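Local structure of GP37 (Pseudomonas phage phikz, 5FT0) at residues 4-9 with 69-74; 32-37 with 63-68; 43-48 with 55-60; 75-80 with 132-137. The protein inhibits the bacterial RNA degradosome during phage infection, probably by binding RNase E and keeping it from its RNA substrates. All blocks are in the same frame, centred on the assembly; numbering follows the deposited sequence.

Contact 1 of 4, residues 4-9 with 69-74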
# COMPACT_ATOMS: atom_id res chain seq x y z
N PHE A 4 -23.84 -10.50 15.84
CA PHE A 4 -24.99 -10.83 15.00
C PHE A 4 -24.53 -10.87 13.54
O PHE A 4 -23.45 -10.38 13.20
CB PHE A 4 -26.15 -9.85 15.19
CG PHE A 4 -25.88 -8.47 14.68
CD1 PHE A 4 -25.26 -7.53 15.49
CD2 PHE A 4 -26.26 -8.10 13.41
CE1 PHE A 4 -25.02 -6.25 15.03
CE2 PHE A 4 -26.02 -6.82 12.94
CZ PHE A 4 -25.40 -5.89 13.75
N ASN A 5 -25.37 -11.46 12.70
CA ASN A 5 -25.09 -11.64 11.29
C ASN A 5 -26.05 -10.82 10.44
O ASN A 5 -27.19 -10.56 10.83
CB ASN A 5 -25.19 -13.11 10.88
CG ASN A 5 -24.28 -14.01 11.70
OD1 ASN A 5 -23.06 -13.98 11.55
ND2 ASN A 5 -24.87 -14.82 12.57
N ILE A 6 -25.57 -10.41 9.26
CA ILE A 6 -26.39 -9.79 8.23
C ILE A 6 -26.25 -10.66 6.99
O ILE A 6 -25.18 -10.68 6.37
CB ILE A 6 -25.97 -8.34 7.94
CG1 ILE A 6 -26.04 -7.49 9.21
CG2 ILE A 6 -26.84 -7.74 6.85
CD1 ILE A 6 -25.63 -6.04 9.00
N THR A 7 -27.31 -11.38 6.64
CA THR A 7 -27.19 -12.25 5.48
C THR A 7 -27.14 -11.41 4.21
O THR A 7 -27.54 -10.24 4.18
CB THR A 7 -28.35 -13.24 5.40
OG1 THR A 7 -29.56 -12.55 5.04
CG2 THR A 7 -28.56 -13.93 6.74
N TRP A 8 -26.63 -12.02 3.14
CA TRP A 8 -26.57 -11.32 1.86
C TRP A 8 -27.97 -11.03 1.33
O TRP A 8 -28.16 -10.08 0.57
CB TRP A 8 -25.76 -12.13 0.85
CG TRP A 8 -26.42 -13.39 0.41
CD1 TRP A 8 -26.33 -14.61 1.00
CD2 TRP A 8 -27.28 -13.55 -0.73
NE1 TRP A 8 -27.07 -15.53 0.30
CE2 TRP A 8 -27.66 -14.90 -0.77
CE3 TRP A 8 -27.75 -12.69 -1.72
CZ2 TRP A 8 -28.50 -15.41 -1.75
CZ3 TRP A 8 -28.58 -13.19 -2.70
CH2 TRP A 8 -28.95 -14.54 -2.71
N GLU A 9 -28.97 -11.83 1.73
CA GLU A 9 -30.34 -11.58 1.28
C GLU A 9 -30.90 -10.30 1.88
O GLU A 9 -31.60 -9.55 1.18
CB GLU A 9 -31.24 -12.77 1.62
CG GLU A 9 -30.96 -14.03 0.80
CD GLU A 9 -30.20 -15.08 1.57
OE1 GLU A 9 -29.31 -14.72 2.37
OE2 GLU A 9 -30.49 -16.28 1.38
N MSE A 69 -29.67 -1.14 16.14
CA MSE A 69 -29.06 0.10 15.70
C MSE A 69 -27.81 -0.15 14.86
O MSE A 69 -27.61 0.48 13.82
CB MSE A 69 -28.70 0.98 16.90
CG MSE A 69 -27.85 2.19 16.53
SE MSE A 69 -27.12 3.11 18.09
CE MSE A 69 -28.78 3.80 18.83
N VAL A 70 -26.96 -1.08 15.31
CA VAL A 70 -25.74 -1.38 14.57
C VAL A 70 -26.09 -2.03 13.24
O VAL A 70 -25.45 -1.75 12.21
CB VAL A 70 -24.81 -2.27 15.41
CG1 VAL A 70 -23.57 -2.64 14.61
CG2 VAL A 70 -24.41 -1.55 16.70
N ARG A 71 -27.10 -2.90 13.22
CA ARG A 71 -27.54 -3.50 11.97
C ARG A 71 -28.00 -2.44 10.98
O ARG A 71 -27.66 -2.49 9.79
CB ARG A 71 -28.66 -4.51 12.23
CG ARG A 71 -29.18 -5.20 10.97
CD ARG A 71 -30.36 -6.10 11.28
NE ARG A 71 -30.02 -7.14 12.24
CZ ARG A 71 -29.61 -8.36 11.92
NH1 ARG A 71 -29.50 -8.71 10.64
NH2 ARG A 71 -29.33 -9.24 12.87
N GLU A 72 -28.78 -1.47 11.46
CA GLU A 72 -29.23 -0.38 10.59
C GLU A 72 -28.04 0.43 10.09
O GLU A 72 -27.98 0.79 8.91
CB GLU A 72 -30.21 0.52 11.34
CG GLU A 72 -31.64 0.41 10.85
CD GLU A 72 -32.50 1.57 11.33
OE1 GLU A 72 -32.17 2.16 12.38
OE2 GLU A 72 -33.49 1.90 10.65
N TYR A 73 -27.09 0.74 10.98
CA TYR A 73 -25.94 1.54 10.57
C TYR A 73 -25.14 0.85 9.48
O TYR A 73 -24.77 1.46 8.47
CB TYR A 73 -25.05 1.85 11.77
CG TYR A 73 -23.82 2.64 11.38
CD1 TYR A 73 -23.89 4.01 11.20
CD2 TYR A 73 -22.61 2.01 11.14
CE1 TYR A 73 -22.78 4.74 10.82
CE2 TYR A 73 -21.49 2.73 10.76
CZ TYR A 73 -21.59 4.10 10.60
OH TYR A 73 -20.48 4.82 10.22
N VAL A 74 -24.86 -0.44 9.66
CA VAL A 74 -24.06 -1.18 8.68
C VAL A 74 -24.79 -1.24 7.35
O VAL A 74 -24.17 -1.11 6.28
CB VAL A 74 -23.71 -2.58 9.21
CG1 VAL A 74 -22.98 -3.38 8.14
CG2 VAL A 74 -22.86 -2.48 10.47
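Arg71 lays its side chain across Phe4 and Asn5, and this one arginine supplies both hydrogen bonds across the contact between residues 4-9 and 69-74 and much of its apolar part. Two conformers of Arg71 were modelled; the guanidinium contacts given here belong to one of them and are probably only partly occupied. CD2 of Phe4 lies over one face of the guanidinium, 3.3 Å from Arg71 NH2, with the ring and guanidinium planes 41° apart, too far from parallel for a true stack. Lower down the same side chain, Arg71 CB sits 3.6 Å from Phe4 CE2. The rim of the ring reaches Val70, whose CG1 is 3.8 Å from Phe4 CZ and near the ring plane. Both terminal nitrogens of Arg71 point at one carbonyl. NH1 lies 3.0 Å from Asn5 O, but the N-H...O angle of 127° makes the bond weak, and the one from NH2 to Asn5 O is weak too. The stronger polar partner is Glu10, which forms a salt bridge with NH1 and probably fixes the rotation of the group. Arg71 reaches the strand because its chain is extended until it bends about CG-CD (chi3 -59°). Beyond it, Ile6 CD1 meets Val74 CG1 at 3.9 Å. Strand 4-6 pairs with strand 30-37 at the border of the four-stranded sheet, and helix 67-82 packs against that sheet, with Val70 and Val74 also touching Val45 of strand 42-48.

Contact 2 of 4, residues 32-37 with 63-68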
# COMPACT_ATOMS: atom_id res chain seq x y z
N VAL A 32 -20.97 -9.47 12.26
CA VAL A 32 -20.80 -8.12 12.80
C VAL A 32 -20.44 -8.22 14.28
O VAL A 32 -21.16 -8.85 15.06
CB VAL A 32 -22.07 -7.27 12.61
CG1 VAL A 32 -21.88 -5.90 13.23
CG2 VAL A 32 -22.42 -7.15 11.14
N HIS A 33 -19.34 -7.58 14.65
CA HIS A 33 -18.97 -7.36 16.04
C HIS A 33 -18.97 -5.86 16.32
O HIS A 33 -18.64 -5.05 15.44
CB HIS A 33 -17.58 -7.93 16.36
CG HIS A 33 -17.49 -9.42 16.20
ND1 HIS A 33 -17.47 -10.28 17.28
CD2 HIS A 33 -17.40 -10.20 15.09
CE1 HIS A 33 -17.38 -11.52 16.84
NE2 HIS A 33 -17.33 -11.50 15.52
N TRP A 34 -19.36 -5.49 17.54
CA TRP A 34 -19.33 -4.09 17.93
C TRP A 34 -19.14 -3.98 19.43
O TRP A 34 -19.51 -4.88 20.19
CB TRP A 34 -20.60 -3.35 17.49
CG TRP A 34 -21.87 -3.86 18.12
CD1 TRP A 34 -22.66 -4.86 17.66
CD2 TRP A 34 -22.50 -3.36 19.30
NE1 TRP A 34 -23.74 -5.03 18.49
CE2 TRP A 34 -23.66 -4.12 19.51
CE3 TRP A 34 -22.18 -2.35 20.22
CZ2 TRP A 34 -24.52 -3.90 20.59
CZ3 TRP A 34 -23.04 -2.13 21.29
CH2 TRP A 34 -24.19 -2.91 21.46
N VAL A 35 -18.56 -2.86 19.85
CA VAL A 35 -18.32 -2.57 21.26
C VAL A 35 -18.53 -1.08 21.48
O VAL A 35 -18.16 -0.25 20.64
CB VAL A 35 -16.90 -3.01 21.69
CG1 VAL A 35 -15.85 -2.45 20.73
CG2 VAL A 35 -16.61 -2.57 23.12
N PHE A 36 -19.16 -0.73 22.60
CA PHE A 36 -19.45 0.65 22.94
C PHE A 36 -18.35 1.21 23.84
O PHE A 36 -17.88 0.54 24.76
CB PHE A 36 -20.81 0.74 23.63
CG PHE A 36 -21.14 2.11 24.15
CD1 PHE A 36 -21.26 3.19 23.29
CD2 PHE A 36 -21.36 2.32 25.51
CE1 PHE A 36 -21.57 4.45 23.77
CE2 PHE A 36 -21.68 3.57 25.99
CZ PHE A 36 -21.78 4.64 25.12
N ASN A 37 -17.94 2.45 23.55
CA ASN A 37 -16.92 3.12 24.36
C ASN A 37 -17.56 4.28 25.11
O ASN A 37 -17.89 5.30 24.50
CB ASN A 37 -15.77 3.61 23.48
CG ASN A 37 -14.61 4.15 24.30
OD1 ASN A 37 -14.58 4.02 25.52
ND2 ASN A 37 -13.65 4.77 23.62
N SER A 63 -28.81 7.08 20.90
CA SER A 63 -29.45 6.46 22.06
C SER A 63 -28.59 5.27 22.45
O SER A 63 -27.55 5.01 21.83
CB SER A 63 -30.90 6.08 21.76
OG SER A 63 -31.00 5.20 20.65
N SER A 64 -29.01 4.54 23.48
CA SER A 64 -28.20 3.43 23.96
C SER A 64 -28.02 2.40 22.84
O SER A 64 -29.01 1.94 22.27
CB SER A 64 -28.83 2.77 25.19
OG SER A 64 -30.08 2.19 24.88
N PRO A 65 -26.78 2.05 22.49
CA PRO A 65 -26.57 1.15 21.35
C PRO A 65 -27.10 -0.25 21.61
O PRO A 65 -27.13 -0.74 22.74
CB PRO A 65 -25.04 1.14 21.19
CG PRO A 65 -24.51 1.57 22.52
CD PRO A 65 -25.52 2.54 23.06
N ASP A 66 -27.52 -0.89 20.53
CA ASP A 66 -27.93 -2.29 20.54
C ASP A 66 -27.73 -2.85 19.13
O ASP A 66 -27.32 -2.13 18.22
CB ASP A 66 -29.37 -2.45 21.03
CG ASP A 66 -30.35 -1.55 20.31
OD1 ASP A 66 -30.15 -1.25 19.12
OD2 ASP A 66 -31.35 -1.13 20.94
N ASP A 67 -28.03 -4.14 18.97
CA ASP A 67 -27.82 -4.79 17.67
C ASP A 67 -28.64 -4.12 16.58
O ASP A 67 -28.13 -3.83 15.49
CB ASP A 67 -28.18 -6.28 17.77
CG ASP A 67 -27.18 -7.06 18.59
OD1 ASP A 67 -26.11 -6.51 18.92
OD2 ASP A 67 -27.46 -8.24 18.88
N ALA A 68 -29.92 -3.85 16.85
CA ALA A 68 -30.80 -3.28 15.83
C ALA A 68 -30.25 -1.97 15.28
O ALA A 68 -30.34 -1.71 14.08
CB ALA A 68 -32.20 -3.06 16.41
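The indole of Trp34 has Asp67 at its edge and the Asp66 carbonyl oxygen above one face, displaced toward the rim, while the Phe36 ring carries Pro65 over a face. Asp67 OD1 accepts a hydrogen bond from Trp34 NE1 at 2.8 Å with an N-H...O angle of 151°. The oxygen lies in the indole plane and is approached almost along its C-O axis, and the carboxylate stands nearly perpendicular to the ring, at 88°. At the six-membered end of the indole, Trp34 CZ3 touches Pro65 CB at 3.8 Å, with the two side chains crossing at about a right angle. Pro65 CG makes an off-centre CH-pi contact, 4.1 Å from the centroid of the Phe36 ring, so one proline serves two aromatic residues of the strand. Trp34 CG sits between its backbone N and carbonyl carbon (chi1 63°), and this carries the indole over the turn that leads into helix 67-82. Asp66 is the N-cap of that helix, its OD1 accepting a bond from Met69 N. The geometry thus sets one hydrogen bond in the ring plane beside proline-aromatic packing: the indole N-H is satisfied by a carboxylate in the first turn of the helix, whose negative charge should also suit the helix N terminus.

Contact 3 of 4, residues 43-48 with 55-60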
# COMPACT_ATOMS: atom_id res chain seq x y z
N VAL A 43 -19.33 3.96 19.05
CA VAL A 43 -19.48 2.54 18.79
C VAL A 43 -18.47 2.16 17.71
O VAL A 43 -18.45 2.76 16.63
CB VAL A 43 -20.90 2.17 18.35
CG1 VAL A 43 -20.99 0.70 17.99
CG2 VAL A 43 -21.90 2.52 19.44
N PHE A 44 -17.62 1.18 18.01
CA PHE A 44 -16.70 0.62 17.03
C PHE A 44 -17.31 -0.66 16.48
O PHE A 44 -17.77 -1.51 17.24
CB PHE A 44 -15.34 0.33 17.66
CG PHE A 44 -14.33 -0.22 16.68
CD1 PHE A 44 -13.68 0.63 15.80
CD2 PHE A 44 -14.05 -1.57 16.64
CE1 PHE A 44 -12.76 0.13 14.90
CE2 PHE A 44 -13.14 -2.08 15.74
CZ PHE A 44 -12.49 -1.23 14.87
N VAL A 45 -17.32 -0.78 15.15
CA VAL A 45 -17.97 -1.89 14.46
C VAL A 45 -16.95 -2.61 13.60
O VAL A 45 -16.12 -1.97 12.94
CB VAL A 45 -19.16 -1.39 13.60
CG1 VAL A 45 -19.82 -2.55 12.88
CG2 VAL A 45 -20.16 -0.65 14.47
N THR A 46 -17.00 -3.94 13.61
CA THR A 46 -16.17 -4.78 12.76
C THR A 46 -17.06 -5.70 11.94
O THR A 46 -17.94 -6.36 12.49
CB THR A 46 -15.18 -5.59 13.59
OG1 THR A 46 -14.32 -4.71 14.32
CG2 THR A 46 -14.33 -6.49 12.69
N CYS A 47 -16.82 -5.74 10.63
CA CYS A 47 -17.60 -6.56 9.71
C CYS A 47 -16.66 -7.51 8.97
O CYS A 47 -15.64 -7.09 8.43
CB CYS A 47 -18.35 -5.69 8.70
SG CYS A 47 -19.48 -4.49 9.44
N ALA A 48 -17.02 -8.80 8.95
CA ALA A 48 -16.16 -9.83 8.39
C ALA A 48 -16.94 -10.69 7.41
O ALA A 48 -18.05 -11.14 7.72
CB ALA A 48 -15.56 -10.71 9.49
N THR A 55 -13.90 -5.00 7.39
CA THR A 55 -14.16 -3.57 7.36
C THR A 55 -14.49 -3.07 8.77
O THR A 55 -14.98 -3.82 9.62
CB THR A 55 -15.32 -3.21 6.42
OG1 THR A 55 -16.53 -3.84 6.86
CG2 THR A 55 -15.02 -3.63 5.00
N HIS A 56 -14.23 -1.78 9.00
CA HIS A 56 -14.41 -1.18 10.32
C HIS A 56 -15.11 0.16 10.20
O HIS A 56 -14.90 0.91 9.24
CB HIS A 56 -13.06 -0.99 11.03
CG HIS A 56 -12.18 -2.21 11.00
ND1 HIS A 56 -11.39 -2.53 9.91
CD2 HIS A 56 -11.97 -3.18 11.92
CE1 HIS A 56 -10.74 -3.65 10.16
NE2 HIS A 56 -11.07 -4.07 11.37
N TYR A 57 -15.95 0.48 11.19
CA TYR A 57 -16.64 1.76 11.24
C TYR A 57 -16.65 2.28 12.67
O TYR A 57 -16.52 1.52 13.64
CB TYR A 57 -18.09 1.65 10.75
CG TYR A 57 -18.28 0.97 9.42
CD1 TYR A 57 -17.93 1.60 8.23
CD2 TYR A 57 -18.86 -0.29 9.35
CE1 TYR A 57 -18.12 0.97 7.01
CE2 TYR A 57 -19.06 -0.92 8.13
CZ TYR A 57 -18.68 -0.28 6.96
OH TYR A 57 -18.88 -0.91 5.75
N THR A 58 -16.83 3.60 12.80
CA THR A 58 -17.05 4.25 14.08
C THR A 58 -18.15 5.29 13.91
O THR A 58 -18.07 6.12 13.00
CB THR A 58 -15.77 4.91 14.61
OG1 THR A 58 -14.78 3.91 14.85
CG2 THR A 58 -16.05 5.66 15.92
N PHE A 59 -19.16 5.24 14.77
CA PHE A 59 -20.23 6.23 14.73
C PHE A 59 -20.61 6.62 16.16
O PHE A 59 -20.28 5.93 17.12
CB PHE A 59 -21.46 5.72 13.96
CG PHE A 59 -22.21 4.61 14.65
CD1 PHE A 59 -21.87 3.28 14.44
CD2 PHE A 59 -23.28 4.90 15.48
CE1 PHE A 59 -22.57 2.26 15.06
CE2 PHE A 59 -23.99 3.88 16.10
CZ PHE A 59 -23.63 2.57 15.89
N LYS A 60 -21.30 7.76 16.27
CA LYS A 60 -21.73 8.28 17.55
C LYS A 60 -23.20 7.94 17.76
O LYS A 60 -24.05 8.51 17.06
CB LYS A 60 -21.52 9.80 17.61
CG LYS A 60 -20.13 10.26 17.22
CD LYS A 60 -19.06 9.86 18.22
CE LYS A 60 -19.29 10.49 19.59
NZ LYS A 60 -19.35 11.98 19.56
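Val43 and Phe59 lie side by side and point the same way from the sheet, with Val43 CB over one face of the Phe59 ring, 4.0 Å from its centroid, in a CH-pi contact. Phe59 CG lies between its backbone N and carbonyl carbon (chi1 69°), which swings the ring back across the neighbouring strand, where Val45 CG2 meets its edge at 3.8 Å from CE1. Further along the same face, Cys47 SG approaches the edge of the Tyr57 ring, 3.8 Å from CE2, a sulfur-aromatic contact. On the other face Phe44 and His56 meet rim to rim, CZ of Phe44 3.6 Å from CD2 of His56; with centroids 5.8 Å apart, neither ring covers the other. Thr58 OG1 comes to the edge of Phe44. The backbones form an antiparallel hairpin with three hydrogen-bonded pairs, Val43-Phe59, Val45-Tyr57 and Cys47-Thr55, each closed by two N-H...O bonds; all six are close to straight, 157-167°. Chemically, the face turned to helix 67-82, where Phe59 stacks on Tyr73, buries Val43, Val45 and Cys47 and is largely apolar, with the exposed Thr55 at its end, whereas the other mixes Phe44 with Thr46, His56 and Thr58 and is largely exposed.

Contact 4 of 4, residues 75-80 with 132-137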
# COMPACT_ATOMS: atom_id res chain seq x y z
N LEU A 75 -26.11 -1.43 7.37
CA LEU A 75 -26.88 -1.42 6.14
C LEU A 75 -26.76 -0.07 5.43
O LEU A 75 -26.62 -0.03 4.20
CB LEU A 75 -28.35 -1.73 6.43
CG LEU A 75 -28.71 -3.20 6.64
CD1 LEU A 75 -30.20 -3.35 6.94
CD2 LEU A 75 -28.34 -4.01 5.41
N SER A 76 -26.78 1.03 6.18
CA SER A 76 -26.68 2.35 5.56
C SER A 76 -25.32 2.55 4.90
O SER A 76 -25.22 3.27 3.90
CB SER A 76 -26.93 3.44 6.60
OG SER A 76 -25.81 3.62 7.44
N ARG A 77 -24.27 1.92 5.44
CA ARG A 77 -22.96 1.99 4.78
C ARG A 77 -22.93 1.12 3.53
O ARG A 77 -22.28 1.47 2.54
CB ARG A 77 -21.85 1.58 5.75
CG ARG A 77 -21.73 2.43 7.01
CD ARG A 77 -21.52 3.91 6.71
NE ARG A 77 -20.28 4.16 5.96
CZ ARG A 77 -19.13 4.53 6.52
NH1 ARG A 77 -19.05 4.69 7.83
NH2 ARG A 77 -18.06 4.74 5.76
N ILE A 78 -23.62 -0.02 3.55
CA ILE A 78 -23.66 -0.88 2.37
C ILE A 78 -24.47 -0.21 1.26
O ILE A 78 -24.09 -0.25 0.09
CB ILE A 78 -24.23 -2.26 2.73
CG1 ILE A 78 -23.32 -2.97 3.74
CG2 ILE A 78 -24.42 -3.12 1.48
CD1 ILE A 78 -23.86 -4.32 4.19
N ILE A 79 -25.60 0.41 1.62
CA ILE A 79 -26.40 1.12 0.63
C ILE A 79 -25.59 2.24 -0.01
O ILE A 79 -25.51 2.35 -1.24
CB ILE A 79 -27.68 1.67 1.28
CG1 ILE A 79 -28.58 0.52 1.76
CG2 ILE A 79 -28.43 2.58 0.31
CD1 ILE A 79 -29.72 0.97 2.64
N ALA A 80 -24.95 3.07 0.81
CA ALA A 80 -24.13 4.16 0.28
C ALA A 80 -22.99 3.62 -0.57
O ALA A 80 -22.63 4.22 -1.59
CB ALA A 80 -23.59 5.01 1.43
N PRO A 132 -18.57 7.23 0.44
CA PRO A 132 -19.89 6.76 0.87
C PRO A 132 -19.96 6.64 2.38
O PRO A 132 -19.00 6.25 3.05
CB PRO A 132 -20.01 5.39 0.19
CG PRO A 132 -18.61 4.94 0.02
CD PRO A 132 -17.80 6.18 -0.25
N GLY A 133 -21.13 6.98 2.93
CA GLY A 133 -21.36 6.92 4.35
C GLY A 133 -20.78 8.06 5.15
O GLY A 133 -20.86 8.04 6.39
N VAL A 134 -20.19 9.06 4.49
CA VAL A 134 -19.56 10.19 5.16
C VAL A 134 -20.29 11.46 4.76
O VAL A 134 -20.70 11.62 3.60
CB VAL A 134 -18.06 10.29 4.81
CG1 VAL A 134 -17.43 11.52 5.45
CG2 VAL A 134 -17.34 9.02 5.25
N HIS A 135 -20.47 12.37 5.72
CA HIS A 135 -21.01 13.70 5.48
C HIS A 135 -20.01 14.73 5.99
O HIS A 135 -19.36 14.51 7.02
CB HIS A 135 -22.37 13.87 6.17
CG HIS A 135 -23.14 15.07 5.70
ND1 HIS A 135 -22.79 16.36 6.04
CD2 HIS A 135 -24.24 15.16 4.92
CE1 HIS A 135 -23.65 17.20 5.48
NE2 HIS A 135 -24.54 16.50 4.80
N VAL A 136 -19.88 15.84 5.27
CA VAL A 136 -18.84 16.81 5.59
C VAL A 136 -19.08 17.45 6.96
O VAL A 136 -18.12 17.85 7.64
CB VAL A 136 -18.73 17.88 4.48
CG1 VAL A 136 -19.98 18.74 4.43
CG2 VAL A 136 -17.48 18.74 4.68
N ASP A 137 -20.34 17.53 7.40
CA ASP A 137 -20.64 18.13 8.70
C ASP A 137 -20.01 17.36 9.85
O ASP A 137 -19.90 17.90 10.95
CB ASP A 137 -22.15 18.22 8.91
CG ASP A 137 -22.80 19.23 7.98
OD1 ASP A 137 -22.09 20.11 7.45
OD2 ASP A 137 -24.03 19.15 7.78
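Ala80 and Pro132 make the close part of this contact: their CB atoms are 3.8 Å apart, and Pro132 CB also lies 3.4 Å from Ala80 O. The next residue continues the fit, with Gly133 N 3.5 Å from Ala80 CB. The absence of a side chain at Gly133, which has positive phi, lets Arg77 NE approach its CA to 3.4 Å, and the Gly133 carbonyl oxygen sits above the centre of the guanidinium, 3.8 Å from the plane. The looser side begins at the end of Arg77, a partly exposed residue. Its first side-chain bond does not point at the loop, but bends at chi2 and chi3 (-57° and -62°) bring the guanidinium back to it. Arg77 NH2 reaches Pro132 O at 3.2 Å, but the N-H...O angle of 128° marks a weak bond, and Val134 CG2 is a distant 4.4 Å from Arg77 NH2. The stronger polar partner of Arg77 is Tyr73, one turn earlier, whose OH is hydrogen-bonded to NH1. The contact thus sets helix 67-82 against the exit of strand 122-132, where Gly133 pairs by backbone with Leu224 of strand 220-232 and Ile79 packs on Val223, joining the helix to the seven-stranded sheet.

How the contacts relate
From the N terminus, strand 4-6 waits until helix 67-82 returns to it, and contact 1 closes this long loop. Contact 2 joins the next strand, 30-37, to the start of the same helix, and contact 3 is the hairpin of strands 42-48 and 55-59. Contact 3 lies within contact 2, which lies within contact 1, with no crossing. Contacts 1 and 2 tie the four-stranded sheet to helix 67-82, and contact 3 is internal to the sheet; Phe4 O to Val32 N at 2.8 Å and His33 O to Thr46 N at 2.7 Å, probable hydrogen bonds, link their strands. Contact 4 follows in series, carrying the later part of the helix to the loop after strand 122-132 and so to the seven-stranded sheet.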